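Side-chain contacts in dual specificity protein phosphatase 12 (Homo sapiens, PDB 4KI9), which dephosphorylates phosphotyrosine as well as phosphoserine and phosphothreonine in proteins, the deposited chain being its catalytic domain: residues V54-L57 / E61-L64; A98-F103 / E117-L122; S66-A71 / W134-Y139. The protein carries 2 engineered substitutions. One frame throughout, in Å; residues are numbered along the deposited sequence.

Contact 1. Residues V54-L57 / E61-L64; sequences VPAL and ETDL
Thr62 reaches across to Leu57 and Ala56 with both branches of its side chain. Its CB lies 3.2 Å from Leu57 O, and the hydroxyl closes the remaining gap: OG1 donates to Leu57 O at 2.7 Å. The donor stands 46° above the carbonyl plane, with a C=O...OG1 angle of 120°, so the short bond comes in tilted out of that plane rather than along a lone pair. With OG1 anti to the carbonyl carbon of Thr62 (chi1 -64°), the methyl CG2 is anti to the backbone N and lies 3.8 Å from Ala56 CB. One side chain therefore splits into a polar arm and an apolar arm on consecutive residues. A water held by Leu57 N, 2.8 Å away, gives only a weak bond to OG1, whereas a second water donates to both Pro55 O and Asp63 O and bridges the two backbones. Beyond Thr62 in its own loop, Leu64 CD2 lies 4.0 Å from Ala56 CB and, more loosely, near Val54 CG1. Ala56 O accepts a hydrogen bond from Arg95, a substrate-binding residue, which is consistent with the strand end lying beside the substrate-binding loop. The contact joins the end of the outermost strand 50-55 to the loop that leads to helix 68-80, with Val33 of strand 27-34 touching Ala56 and Leu64, and Phe132 of helix 130-141 packing on Thr62 and Leu64.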
ATOM      1  N   VAL A  54       3.787   7.474  -4.463  1.00 22.00           N
ATOM      2  CA  VAL A  54       4.893   6.909  -3.697  1.00 23.95           C
ATOM      3  C   VAL A  54       5.823   6.232  -4.702  1.00 20.03           C
ATOM      4  O   VAL A  54       5.531   5.136  -5.177  1.00 19.76           O
ATOM      5  CB  VAL A  54       4.395   5.885  -2.634  1.00 18.81           C
ATOM      6  CG1 VAL A  54       5.578   5.169  -1.964  1.00 23.14           C
ATOM      7  CG2 VAL A  54       3.503   6.595  -1.560  1.00 15.78           C
ATOM      8  N   PRO A  55       6.913   6.915  -5.074  1.00 19.34           N
ATOM      9  CA  PRO A  55       7.798   6.390  -6.122  1.00 22.29           C
ATOM     10  C   PRO A  55       8.553   5.197  -5.590  1.00 24.51           C
ATOM     11  O   PRO A  55       9.178   5.288  -4.538  1.00 28.91           O
ATOM     12  CB  PRO A  55       8.748   7.561  -6.418  1.00 27.80           C
ATOM     13  CG  PRO A  55       8.723   8.392  -5.168  1.00 29.33           C
ATOM     14  CD  PRO A  55       7.320   8.259  -4.620  1.00 25.30           C
ATOM     15  N   ALA A  56       8.461   4.082  -6.298  1.00 21.40           N
ATOM     16  CA  ALA A  56       9.037   2.839  -5.818  1.00 23.16           C
ATOM     17  C   ALA A  56       9.118   1.828  -6.949  1.00 27.96           C
ATOM     18  O   ALA A  56       8.185   1.689  -7.743  1.00 27.89           O
ATOM     19  CB  ALA A  56       8.204   2.278  -4.686  1.00 20.75           C
ATOM     20  N   LEU A  57      10.241   1.127  -7.013  1.00 26.09           N
ATOM     21  CA  LEU A  57      10.388   0.012  -7.924  1.00 25.52           C
ATOM     22  C   LEU A  57       9.982  -1.259  -7.192  1.00 32.14           C
ATOM     23  O   LEU A  57      10.063  -1.339  -5.955  1.00 28.87           O
ATOM     24  CB  LEU A  57      11.834  -0.096  -8.404  1.00 30.21           C
ATOM     25  CG  LEU A  57      12.415   1.075  -9.206  1.00 34.56           C
ATOM     26  CD1 LEU A  57      13.915   0.893  -9.406  1.00 37.92           C
ATOM     27  CD2 LEU A  57      11.725   1.212 -10.552  1.00 36.51           C
ATOM     28  N   GLU A  61      15.124  -4.509  -2.688  1.00 24.03           N
ATOM     29  CA  GLU A  61      15.970  -3.429  -2.174  1.00 32.71           C
ATOM     30  C   GLU A  61      15.191  -2.130  -1.999  1.00 30.77           C
ATOM     31  O   GLU A  61      15.673  -1.206  -1.342  1.00 31.36           O
ATOM     32  CB  GLU A  61      17.180  -3.159  -3.074  1.00 37.92           C
ATOM     33  CG  GLU A  61      17.803  -4.390  -3.693  1.00 48.12           C
ATOM     34  CD  GLU A  61      17.133  -4.749  -5.001  1.00 53.70           C
ATOM     35  OE1 GLU A  61      17.296  -3.987  -5.981  1.00 61.32           O
ATOM     36  OE2 GLU A  61      16.425  -5.775  -5.040  1.00 47.78           O
ATOM     37  N   THR A  62      14.005  -2.045  -2.597  1.00 25.00           N
ATOM     38  CA  THR A  62      13.208  -0.826  -2.475  1.00 25.01           C
ATOM     39  C   THR A  62      12.761  -0.632  -1.039  1.00 25.66           C
ATOM     40  O   THR A  62      12.243  -1.555  -0.421  1.00 23.40           O
ATOM     41  CB  THR A  62      11.970  -0.843  -3.392  1.00 21.65           C
ATOM     42  OG1 THR A  62      12.392  -0.873  -4.761  1.00 28.36           O
ATOM     43  CG2 THR A  62      11.122   0.396  -3.161  1.00 22.24           C
ATOM     44  N   ASP A  63      12.978   0.567  -0.507  1.00 22.53           N
ATOM     45  CA  ASP A  63      12.514   0.893   0.833  1.00 19.93           C
ATOM     46  C   ASP A  63      11.088   1.425   0.784  1.00 22.45           C
ATOM     47  O   ASP A  63      10.871   2.624   0.588  1.00 25.10           O
ATOM     48  CB  ASP A  63      13.445   1.920   1.489  1.00 20.04           C
ATOM     49  CG  ASP A  63      12.977   2.337   2.877  1.00 22.52           C
ATOM     50  OD1 ASP A  63      12.057   1.704   3.431  1.00 22.89           O
ATOM     51  OD2 ASP A  63      13.548   3.294   3.440  1.00 21.64           O
ATOM     52  N   LEU A  64      10.119   0.531   0.958  1.00 18.82           N
ATOM     53  CA  LEU A  64       8.729   0.930   1.126  1.00 23.80           C
ATOM     54  C   LEU A  64       8.444   1.272   2.581  1.00 20.96           C
ATOM     55  O   LEU A  64       7.593   2.128   2.885  1.00 18.82           O
ATOM     56  CB  LEU A  64       7.795  -0.197   0.699  1.00 26.57           C
ATOM     57  CG  LEU A  64       7.189  -0.209  -0.701  1.00 30.77           C
ATOM     58  CD1 LEU A  64       5.996  -1.127  -0.675  1.00 26.37           C
ATOM     59  CD2 LEU A  64       6.785   1.181  -1.159  1.00 25.82           C
TER
HETATM   60  O   HOH W   1       9.985   3.865  -1.924  1.00 37.84           O
HETATM   61  O   HOH W   2      12.450   2.393  -5.813  1.00 28.93           O

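Contact 2. Residues A98-F103 / E117-L122; sequences AIITAF and EKLQIL
Leu119 pushes its forked end against Ile100 and Thr101, and these three side chains make the whole contact. The methyl CD1 does most of the touching, 3.8 Å from Ile100 CG2 and 3.3 Å from Thr101 OG1, while the other methyl, CD2, lies 4.0 Å from Ile100 CG2. The branched methyl of Ile100 thus faces both prongs of the leucine, and the two side chains cross at about a right angle. For Ile100 this follows from a chi1 of -67°, which sets CG2 anti to the backbone N and on the side of Leu119, while the longer CG1-CD1 arm leads away from it. The approach of the leucine methyl to Thr101 OG1 is a van der Waals contact beside a polar atom whose hydrogen bond is made within its own helix, to Val97 O one turn earlier. The hydroxyl is thereby satisfied in a buried place, and the interface has no hydrogen bond across it. Further out, Phe10 touches both Ile100 and Leu119, Leu8 adds to the cover of Ile100, and Met128 and Leu136 lie against Thr101. The contact thus joins helix 95-108, which follows the substrate-binding loop, to helix 112-122, with strand 8-11 of the central sheet packed against the pair and helix 130-141 meeting helix 95-108 at Thr101.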
ATOM      1  N   ALA A  98       1.511  -4.731  -0.884  1.00 22.60           N
ATOM      2  CA  ALA A  98       2.213  -4.361   0.349  1.00 22.49           C
ATOM      3  C   ALA A  98       1.550  -3.171   1.068  1.00 21.21           C
ATOM      4  O   ALA A  98       1.375  -3.177   2.296  1.00 18.13           O
ATOM      5  CB  ALA A  98       3.678  -4.060   0.054  1.00 18.33           C
ATOM      6  N   ILE A  99       1.169  -2.154   0.304  1.00 18.37           N
ATOM      7  CA  ILE A  99       0.536  -0.974   0.898  1.00 21.52           C
ATOM      8  C   ILE A  99      -0.803  -1.330   1.534  1.00 19.81           C
ATOM      9  O   ILE A  99      -1.100  -0.913   2.653  1.00 18.29           O
ATOM     10  CB  ILE A  99       0.326   0.155  -0.143  1.00 20.58           C
ATOM     11  CG1 ILE A  99       1.671   0.688  -0.639  1.00 26.55           C
ATOM     12  CG2 ILE A  99      -0.503   1.301   0.438  1.00 16.98           C
ATOM     13  CD1 ILE A  99       2.607   1.168   0.467  1.00 28.58           C
ATOM     14  N   ILE A 100      -1.626  -2.082   0.814  1.00 21.09           N
ATOM     15  CA  ILE A 100      -2.917  -2.501   1.367  1.00 21.28           C
ATOM     16  C   ILE A 100      -2.721  -3.303   2.649  1.00 25.60           C
ATOM     17  O   ILE A 100      -3.403  -3.073   3.653  1.00 22.09           O
ATOM     18  CB  ILE A 100      -3.707  -3.354   0.355  1.00 25.32           C
ATOM     19  CG1 ILE A 100      -4.108  -2.497  -0.840  1.00 21.46           C
ATOM     20  CG2 ILE A 100      -4.957  -3.942   1.010  1.00 26.37           C
ATOM     21  CD1 ILE A 100      -5.091  -1.393  -0.468  1.00 24.88           C
ATOM     22  N   THR A 101      -1.774  -4.239   2.609  1.00 26.66           N
ATOM     23  CA  THR A 101      -1.486  -5.070   3.771  1.00 24.62           C
ATOM     24  C   THR A 101      -1.092  -4.196   4.962  1.00 21.79           C
ATOM     25  O   THR A 101      -1.586  -4.396   6.077  1.00 23.43           O
ATOM     26  CB  THR A 101      -0.404  -6.122   3.476  1.00 24.61           C
ATOM     27  OG1 THR A 101      -0.801  -6.907   2.340  1.00 26.14           O
ATOM     28  CG2 THR A 101      -0.208  -7.063   4.687  1.00 23.64           C
ATOM     29  N   ALA A 102      -0.239  -3.200   4.717  1.00 16.60           N
ATOM     30  CA  ALA A 102       0.190  -2.312   5.788  1.00 20.92           C
ATOM     31  C   ALA A 102      -1.011  -1.574   6.377  1.00 16.08           C
ATOM     32  O   ALA A 102      -1.119  -1.393   7.595  1.00 19.01           O
ATOM     33  CB  ALA A 102       1.239  -1.324   5.282  1.00 19.81           C
ATOM     34  N   PHE A 103      -1.917  -1.152   5.514  1.00 16.65           N
ATOM     35  CA  PHE A 103      -3.117  -0.453   5.979  1.00 19.70           C
ATOM     36  C   PHE A 103      -3.993  -1.351   6.854  1.00 19.91           C
ATOM     37  O   PHE A 103      -4.483  -0.941   7.906  1.00 19.22           O
ATOM     38  CB  PHE A 103      -3.928   0.020   4.782  1.00 18.35           C
ATOM     39  CG  PHE A 103      -5.249   0.623   5.158  1.00 22.72           C
ATOM     40  CD1 PHE A 103      -5.329   1.965   5.529  1.00 15.42           C
ATOM     41  CD2 PHE A 103      -6.404  -0.147   5.152  1.00 21.70           C
ATOM     42  CE1 PHE A 103      -6.547   2.522   5.875  1.00 18.66           C
ATOM     43  CE2 PHE A 103      -7.611   0.395   5.507  1.00 24.34           C
ATOM     44  CZ  PHE A 103      -7.688   1.736   5.866  1.00 23.91           C
ATOM     45  N   GLU A 117      -2.798 -12.810   4.603  1.00 44.20           N
ATOM     46  CA  GLU A 117      -3.647 -13.973   4.348  1.00 49.10           C
ATOM     47  C   GLU A 117      -5.014 -13.533   3.819  1.00 48.93           C
ATOM     48  O   GLU A 117      -5.570 -14.152   2.911  1.00 46.66           O
ATOM     49  CB  GLU A 117      -3.794 -14.800   5.628  1.00 56.86           C
ATOM     50  CG  GLU A 117      -4.770 -15.956   5.556  1.00 65.81           C
ATOM     51  CD  GLU A 117      -5.060 -16.529   6.931  1.00 77.72           C
ATOM     52  OE1 GLU A 117      -4.102 -16.717   7.713  1.00 80.50           O
ATOM     53  OE2 GLU A 117      -6.246 -16.773   7.238  1.00 85.39           O
ATOM     54  N   LYS A 118      -5.536 -12.442   4.372  1.00 48.89           N
ATOM     55  CA  LYS A 118      -6.807 -11.890   3.925  1.00 44.40           C
ATOM     56  C   LYS A 118      -6.757 -11.451   2.468  1.00 45.82           C
ATOM     57  O   LYS A 118      -7.691 -11.694   1.708  1.00 49.96           O
ATOM     58  CB  LYS A 118      -7.222 -10.709   4.800  1.00 46.80           C
ATOM     59  CG  LYS A 118      -7.872 -11.102   6.107  1.00 51.99           C
ATOM     60  CD  LYS A 118      -8.257  -9.868   6.920  1.00 53.24           C
ATOM     61  CE  LYS A 118      -9.115 -10.249   8.118  1.00 59.26           C
ATOM     62  NZ  LYS A 118      -9.199  -9.168   9.143  1.00 60.61           N
ATOM     63  N   LEU A 119      -5.669 -10.796   2.084  1.00 43.88           N
ATOM     64  CA  LEU A 119      -5.505 -10.343   0.708  1.00 38.22           C
ATOM     65  C   LEU A 119      -5.352 -11.504  -0.260  1.00 36.56           C
ATOM     66  O   LEU A 119      -5.859 -11.463  -1.381  1.00 40.20           O
ATOM     67  CB  LEU A 119      -4.275  -9.449   0.584  1.00 40.41           C
ATOM     68  CG  LEU A 119      -4.509  -7.946   0.584  1.00 40.99           C
ATOM     69  CD1 LEU A 119      -3.249  -7.241   0.132  1.00 40.23           C
ATOM     70  CD2 LEU A 119      -5.673  -7.603  -0.323  1.00 41.13           C
ATOM     71  N   GLN A 120      -4.607 -12.520   0.161  1.00 34.53           N
ATOM     72  CA  GLN A 120      -4.336 -13.660  -0.710  1.00 40.52           C
ATOM     73  C   GLN A 120      -5.590 -14.486  -0.966  1.00 46.18           C
ATOM     74  O   GLN A 120      -5.746 -15.061  -2.041  1.00 47.11           O
ATOM     75  CB  GLN A 120      -3.193 -14.519  -0.160  1.00 38.01           C
ATOM     76  CG  GLN A 120      -1.884 -13.751  -0.088  1.00 46.21           C
ATOM     77  CD  GLN A 120      -0.671 -14.650   0.020  1.00 48.86           C
ATOM     78  OE1 GLN A 120       0.128 -14.743  -0.911  1.00 47.09           O
ATOM     79  NE2 GLN A 120      -0.515 -15.296   1.166  1.00 46.26           N
ATOM     80  N   ILE A 121      -6.484 -14.530   0.017  1.00 47.43           N
ATOM     81  CA  ILE A 121      -7.798 -15.130  -0.176  1.00 51.74           C
ATOM     82  C   ILE A 121      -8.532 -14.381  -1.285  1.00 49.81           C
ATOM     83  O   ILE A 121      -9.114 -14.987  -2.180  1.00 46.99           O
ATOM     84  CB  ILE A 121      -8.634 -15.079   1.117  1.00 58.62           C
ATOM     85  CG1 ILE A 121      -8.207 -16.194   2.072  1.00 59.49           C
ATOM     86  CG2 ILE A 121     -10.118 -15.207   0.810  1.00 64.78           C
ATOM     87  CD1 ILE A 121      -8.977 -16.201   3.382  1.00 61.95           C
ATOM     88  N   LEU A 122      -8.472 -13.054  -1.229  1.00 40.97           N
ATOM     89  CA  LEU A 122      -9.157 -12.202  -2.198  1.00 46.59           C
ATOM     90  C   LEU A 122      -8.517 -12.283  -3.577  1.00 48.43           C
ATOM     91  O   LEU A 122      -9.206 -12.267  -4.599  1.00 47.71           O
ATOM     92  CB  LEU A 122      -9.164 -10.745  -1.723  1.00 46.42           C
ATOM     93  CG  LEU A 122     -10.382 -10.325  -0.901  1.00 59.01           C
ATOM     94  CD1 LEU A 122     -11.640 -10.409  -1.753  1.00 61.71           C
ATOM     95  CD2 LEU A 122     -10.529 -11.182   0.349  1.00 65.97           C
TER

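Contact 3. Residues S66-A71 / W134-Y139; sequences SHLDRA and WQLKLY. Engineered in segment 66-71: Ala71 (natural residue Cys).
Leu68 and Asp69, neighbours at the start of helix 68-80, engage Tyr139 in two different ways, one over the ring and one at its hydroxyl. The apolar part centres on Leu68 CD1. This methyl sits over one face of the Tyr139 ring, 3.9 Å from the ring centroid and 15° off the normal, a CH-pi contact displaced slightly toward the CG end. The same methyl meets Leu136 CD2 at 3.7 Å, so one methyl touches two residues of helix 130-141, which meet it from directions roughly at right angles; the two leucine side chains themselves also cross at about a right angle. Nearer the helix 68-80 backbone, Leu68 CB approaches the other end of the ring at Tyr139 CE1, 3.8 Å away, so that the leucine runs along the ring from hydroxyl end to stem. With CG anti to the backbone N (chi1 -163°), the ring extends from its helix toward helix 68-80.

The polar part is a single hydrogen bond, from Tyr139 OH to Asp69 OD2 at 2.7 Å. The oxygen lies at the edge of the ring and is met nearly along its C-O axis, with the carboxylate plane turned 53° from that of the ring. OD2 also forms a salt bridge with Lys106 of helix 95-108, while OD1 accepts from the backbone N of Val146; the carboxylate is thus tied at both oxygens, and the nearby ammonium would be expected to favour its charged form. Ile99 and Ala102 of helix 95-108 cover Leu68 from another side. Such packing of helices into a layer against one face of a central sheet is characteristic of the alpha/beta fold of dual specificity phosphatases.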
ATOM      1  N   SER A  66       9.764   3.003   4.927  1.00 15.39           N
ATOM      2  CA  SER A  66       9.867   4.390   5.358  1.00 17.69           C
ATOM      3  C   SER A  66       8.656   5.225   4.937  1.00 19.36           C
ATOM      4  O   SER A  66       8.378   6.255   5.540  1.00 16.32           O
ATOM      5  CB  SER A  66      11.159   5.017   4.814  1.00 22.22           C
ATOM      6  OG  SER A  66      12.302   4.371   5.375  1.00 25.99           O
ATOM      7  N   HIS A  67       7.934   4.763   3.914  1.00 18.10           N
ATOM      8  CA  HIS A  67       6.754   5.476   3.392  1.00 17.47           C
ATOM      9  C   HIS A  67       5.403   4.961   3.891  1.00 18.67           C
ATOM     10  O   HIS A  67       4.355   5.522   3.540  1.00 15.17           O
ATOM     11  CB  HIS A  67       6.760   5.434   1.860  1.00 15.07           C
ATOM     12  CG  HIS A  67       8.000   5.998   1.261  1.00 23.00           C
ATOM     13  ND1 HIS A  67       9.125   5.235   1.030  1.00 36.45           N
ATOM     14  CD2 HIS A  67       8.323   7.261   0.898  1.00 24.31           C
ATOM     15  CE1 HIS A  67      10.070   5.998   0.514  1.00 32.58           C
ATOM     16  NE2 HIS A  67       9.611   7.232   0.425  1.00 33.94           N
ATOM     17  N   LEU A  68       5.413   3.906   4.704  1.00 16.25           N
ATOM     18  CA  LEU A  68       4.175   3.228   5.072  1.00 15.80           C
ATOM     19  C   LEU A  68       3.221   4.067   5.919  1.00 18.26           C
ATOM     20  O   LEU A  68       2.020   4.019   5.702  1.00 19.67           O
ATOM     21  CB  LEU A  68       4.447   1.874   5.768  1.00 13.69           C
ATOM     22  CG  LEU A  68       5.073   0.772   4.910  1.00 16.47           C
ATOM     23  CD1 LEU A  68       5.334  -0.517   5.746  1.00 17.50           C
ATOM     24  CD2 LEU A  68       4.212   0.492   3.670  1.00 19.07           C
ATOM     25  N   ASP A  69       3.731   4.805   6.901  1.00 15.54           N
ATOM     26  CA  ASP A  69       2.848   5.648   7.693  1.00 15.44           C
ATOM     27  C   ASP A  69       2.181   6.746   6.843  1.00 16.33           C
ATOM     28  O   ASP A  69       1.007   7.011   7.026  1.00 14.99           O
ATOM     29  CB  ASP A  69       3.563   6.251   8.899  1.00 22.09           C
ATOM     30  CG  ASP A  69       3.702   5.255  10.067  1.00 23.03           C
ATOM     31  OD1 ASP A  69       4.508   5.521  10.970  1.00 27.49           O
ATOM     32  OD2 ASP A  69       3.014   4.216  10.085  1.00 19.76           O
ATOM     33  N   ARG A  70       2.922   7.347   5.909  1.00 14.47           N
ATOM     34  CA  ARG A  70       2.356   8.350   4.985  1.00 17.39           C
ATOM     35  C   ARG A  70       1.271   7.731   4.100  1.00 20.75           C
ATOM     36  O   ARG A  70       0.192   8.300   3.896  1.00 15.42           O
ATOM     37  CB  ARG A  70       3.450   8.905   4.066  1.00 17.46           C
ATOM     38  CG  ARG A  70       4.453   9.878   4.705  1.00 19.84           C
ATOM     39  CD  ARG A  70       5.678  10.044   3.756  1.00 23.60           C
ATOM     40  NE  ARG A  70       6.517  11.176   4.127  1.00 32.30           N
ATOM     41  CZ  ARG A  70       7.488  11.698   3.370  1.00 41.32           C
ATOM     42  NH1 ARG A  70       7.777  11.198   2.167  1.00 39.90           N
ATOM     43  NH2 ARG A  70       8.180  12.736   3.825  1.00 33.05           N
ATOM     44  N   ALA A  71       1.561   6.557   3.569  1.00 15.75           N
ATOM     45  CA  ALA A  71       0.629   5.883   2.681  1.00 15.03           C
ATOM     46  C   ALA A  71      -0.631   5.515   3.447  1.00 13.30           C
ATOM     47  O   ALA A  71      -1.746   5.772   2.985  1.00 16.86           O
ATOM     48  CB  ALA A  71       1.280   4.623   2.108  1.00 14.92           C
ATOM     49  N   TRP A 134       9.479  -8.768   4.487  1.00 25.52           N
ATOM     50  CA  TRP A 134      10.372  -8.489   5.609  1.00 29.00           C
ATOM     51  C   TRP A 134      10.100  -7.100   6.204  1.00 23.79           C
ATOM     52  O   TRP A 134      10.015  -6.931   7.425  1.00 24.90           O
ATOM     53  CB  TRP A 134      11.828  -8.628   5.153  1.00 29.62           C
ATOM     54  CG  TRP A 134      12.852  -8.132   6.122  1.00 30.39           C
ATOM     55  CD1 TRP A 134      13.683  -7.052   5.964  1.00 33.83           C
ATOM     56  CD2 TRP A 134      13.163  -8.696   7.397  1.00 31.44           C
ATOM     57  NE1 TRP A 134      14.495  -6.920   7.067  1.00 38.12           N
ATOM     58  CE2 TRP A 134      14.192  -7.912   7.961  1.00 35.46           C
ATOM     59  CE3 TRP A 134      12.674  -9.790   8.118  1.00 41.56           C
ATOM     60  CZ2 TRP A 134      14.738  -8.191   9.213  1.00 47.68           C
ATOM     61  CZ3 TRP A 134      13.216 -10.063   9.364  1.00 49.02           C
ATOM     62  CH2 TRP A 134      14.238  -9.267   9.898  1.00 47.09           C
ATOM     63  N   GLN A 135       9.939  -6.111   5.336  1.00 22.45           N
ATOM     64  CA  GLN A 135       9.619  -4.749   5.779  1.00 17.59           C
ATOM     65  C   GLN A 135       8.329  -4.673   6.579  1.00 18.53           C
ATOM     66  O   GLN A 135       8.257  -3.964   7.576  1.00 24.24           O
ATOM     67  CB  GLN A 135       9.591  -3.774   4.581  1.00 16.61           C
ATOM     68  CG  GLN A 135      11.001  -3.500   4.029  1.00 19.49           C
ATOM     69  CD  GLN A 135      10.984  -2.847   2.662  1.00 25.57           C
ATOM     70  OE1 GLN A 135      10.213  -1.916   2.408  1.00 25.15           O
ATOM     71  NE2 GLN A 135      11.834  -3.335   1.770  1.00 24.39           N
ATOM     72  N   LEU A 136       7.305  -5.407   6.161  1.00 21.25           N
ATOM     73  CA  LEU A 136       6.063  -5.422   6.932  1.00 21.46           C
ATOM     74  C   LEU A 136       6.224  -6.124   8.282  1.00 24.39           C
ATOM     75  O   LEU A 136       5.541  -5.785   9.252  1.00 22.41           O
ATOM     76  CB  LEU A 136       4.920  -6.045   6.131  1.00 21.99           C
ATOM     77  CG  LEU A 136       4.422  -5.176   4.982  1.00 26.96           C
ATOM     78  CD1 LEU A 136       3.379  -5.933   4.180  1.00 24.12           C
ATOM     79  CD2 LEU A 136       3.839  -3.879   5.519  1.00 22.82           C
ATOM     80  N   LYS A 137       7.127  -7.101   8.351  1.00 22.26           N
ATOM     81  CA  LYS A 137       7.421  -7.738   9.632  1.00 21.97           C
ATOM     82  C   LYS A 137       8.081  -6.735  10.570  1.00 22.22           C
ATOM     83  O   LYS A 137       7.755  -6.677  11.755  1.00 18.67           O
ATOM     84  CB  LYS A 137       8.288  -8.997   9.431  1.00 23.64           C
ATOM     85  CG  LYS A 137       7.483 -10.120   8.802  1.00 30.89           C
ATOM     86  CD  LYS A 137       8.298 -11.391   8.595  1.00 37.23           C
ATOM     87  CE  LYS A 137       7.447 -12.434   7.898  1.00 44.47           C
ATOM     88  NZ  LYS A 137       8.266 -13.465   7.211  1.00 51.41           N
ATOM     89  N   LEU A 138       8.978  -5.911  10.023  1.00 17.65           N
ATOM     90  CA  LEU A 138       9.604  -4.851  10.807  1.00 22.78           C
ATOM     91  C   LEU A 138       8.574  -3.829  11.275  1.00 19.94           C
ATOM     92  O   LEU A 138       8.620  -3.377  12.409  1.00 21.23           O
ATOM     93  CB  LEU A 138      10.684  -4.140   9.998  1.00 19.56           C
ATOM     94  CG  LEU A 138      11.837  -5.027   9.514  1.00 27.55           C
ATOM     95  CD1 LEU A 138      12.935  -4.160   8.983  1.00 22.00           C
ATOM     96  CD2 LEU A 138      12.360  -5.938  10.623  1.00 28.95           C
ATOM     97  N   TYR A 139       7.666  -3.458  10.375  1.00 21.50           N
ATOM     98  CA  TYR A 139       6.549  -2.563  10.682  1.00 20.39           C
ATOM     99  C   TYR A 139       5.740  -3.061  11.888  1.00 20.62           C
ATOM    100  O   TYR A 139       5.480  -2.302  12.811  1.00 17.52           O
ATOM    101  CB  TYR A 139       5.650  -2.455   9.450  1.00 18.33           C
ATOM    102  CG  TYR A 139       4.674  -1.282   9.400  1.00 17.40           C
ATOM    103  CD1 TYR A 139       5.109   0.030   9.585  1.00 17.53           C
ATOM    104  CD2 TYR A 139       3.336  -1.494   9.081  1.00 17.86           C
ATOM    105  CE1 TYR A 139       4.222   1.104   9.489  1.00 21.35           C
ATOM    106  CE2 TYR A 139       2.436  -0.429   8.987  1.00 21.34           C
ATOM    107  CZ  TYR A 139       2.890   0.862   9.179  1.00 25.23           C
ATOM    108  OH  TYR A 139       2.012   1.916   9.080  1.00 26.41           O
TER

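All three contacts are mainly buried, though contact 1 alone has an exposed member, Leu57, and carries bridging waters. It joins a strand end to a loop, whereas contacts 2 and 3 each pair two helices. Their chemistry differs accordingly: a hydroxyl-to-carbonyl hydrogen bond beside small apolar packing in contact 1, apolar packing in contact 2, and aliphatic cover combined with a tyrosine-carboxylate hydrogen bond in contact 3. Contacts 2 and 3 adjoin directly, with Ala102 of segment 98-103 packed on Leu136. Gln135 of segment 134-139 hydrogen-bonds to backbone atoms of Thr62 and Leu64, tying contact 3 to contact 1, and Leu64 rests on Ala98 and Ile99 of segment 98-103.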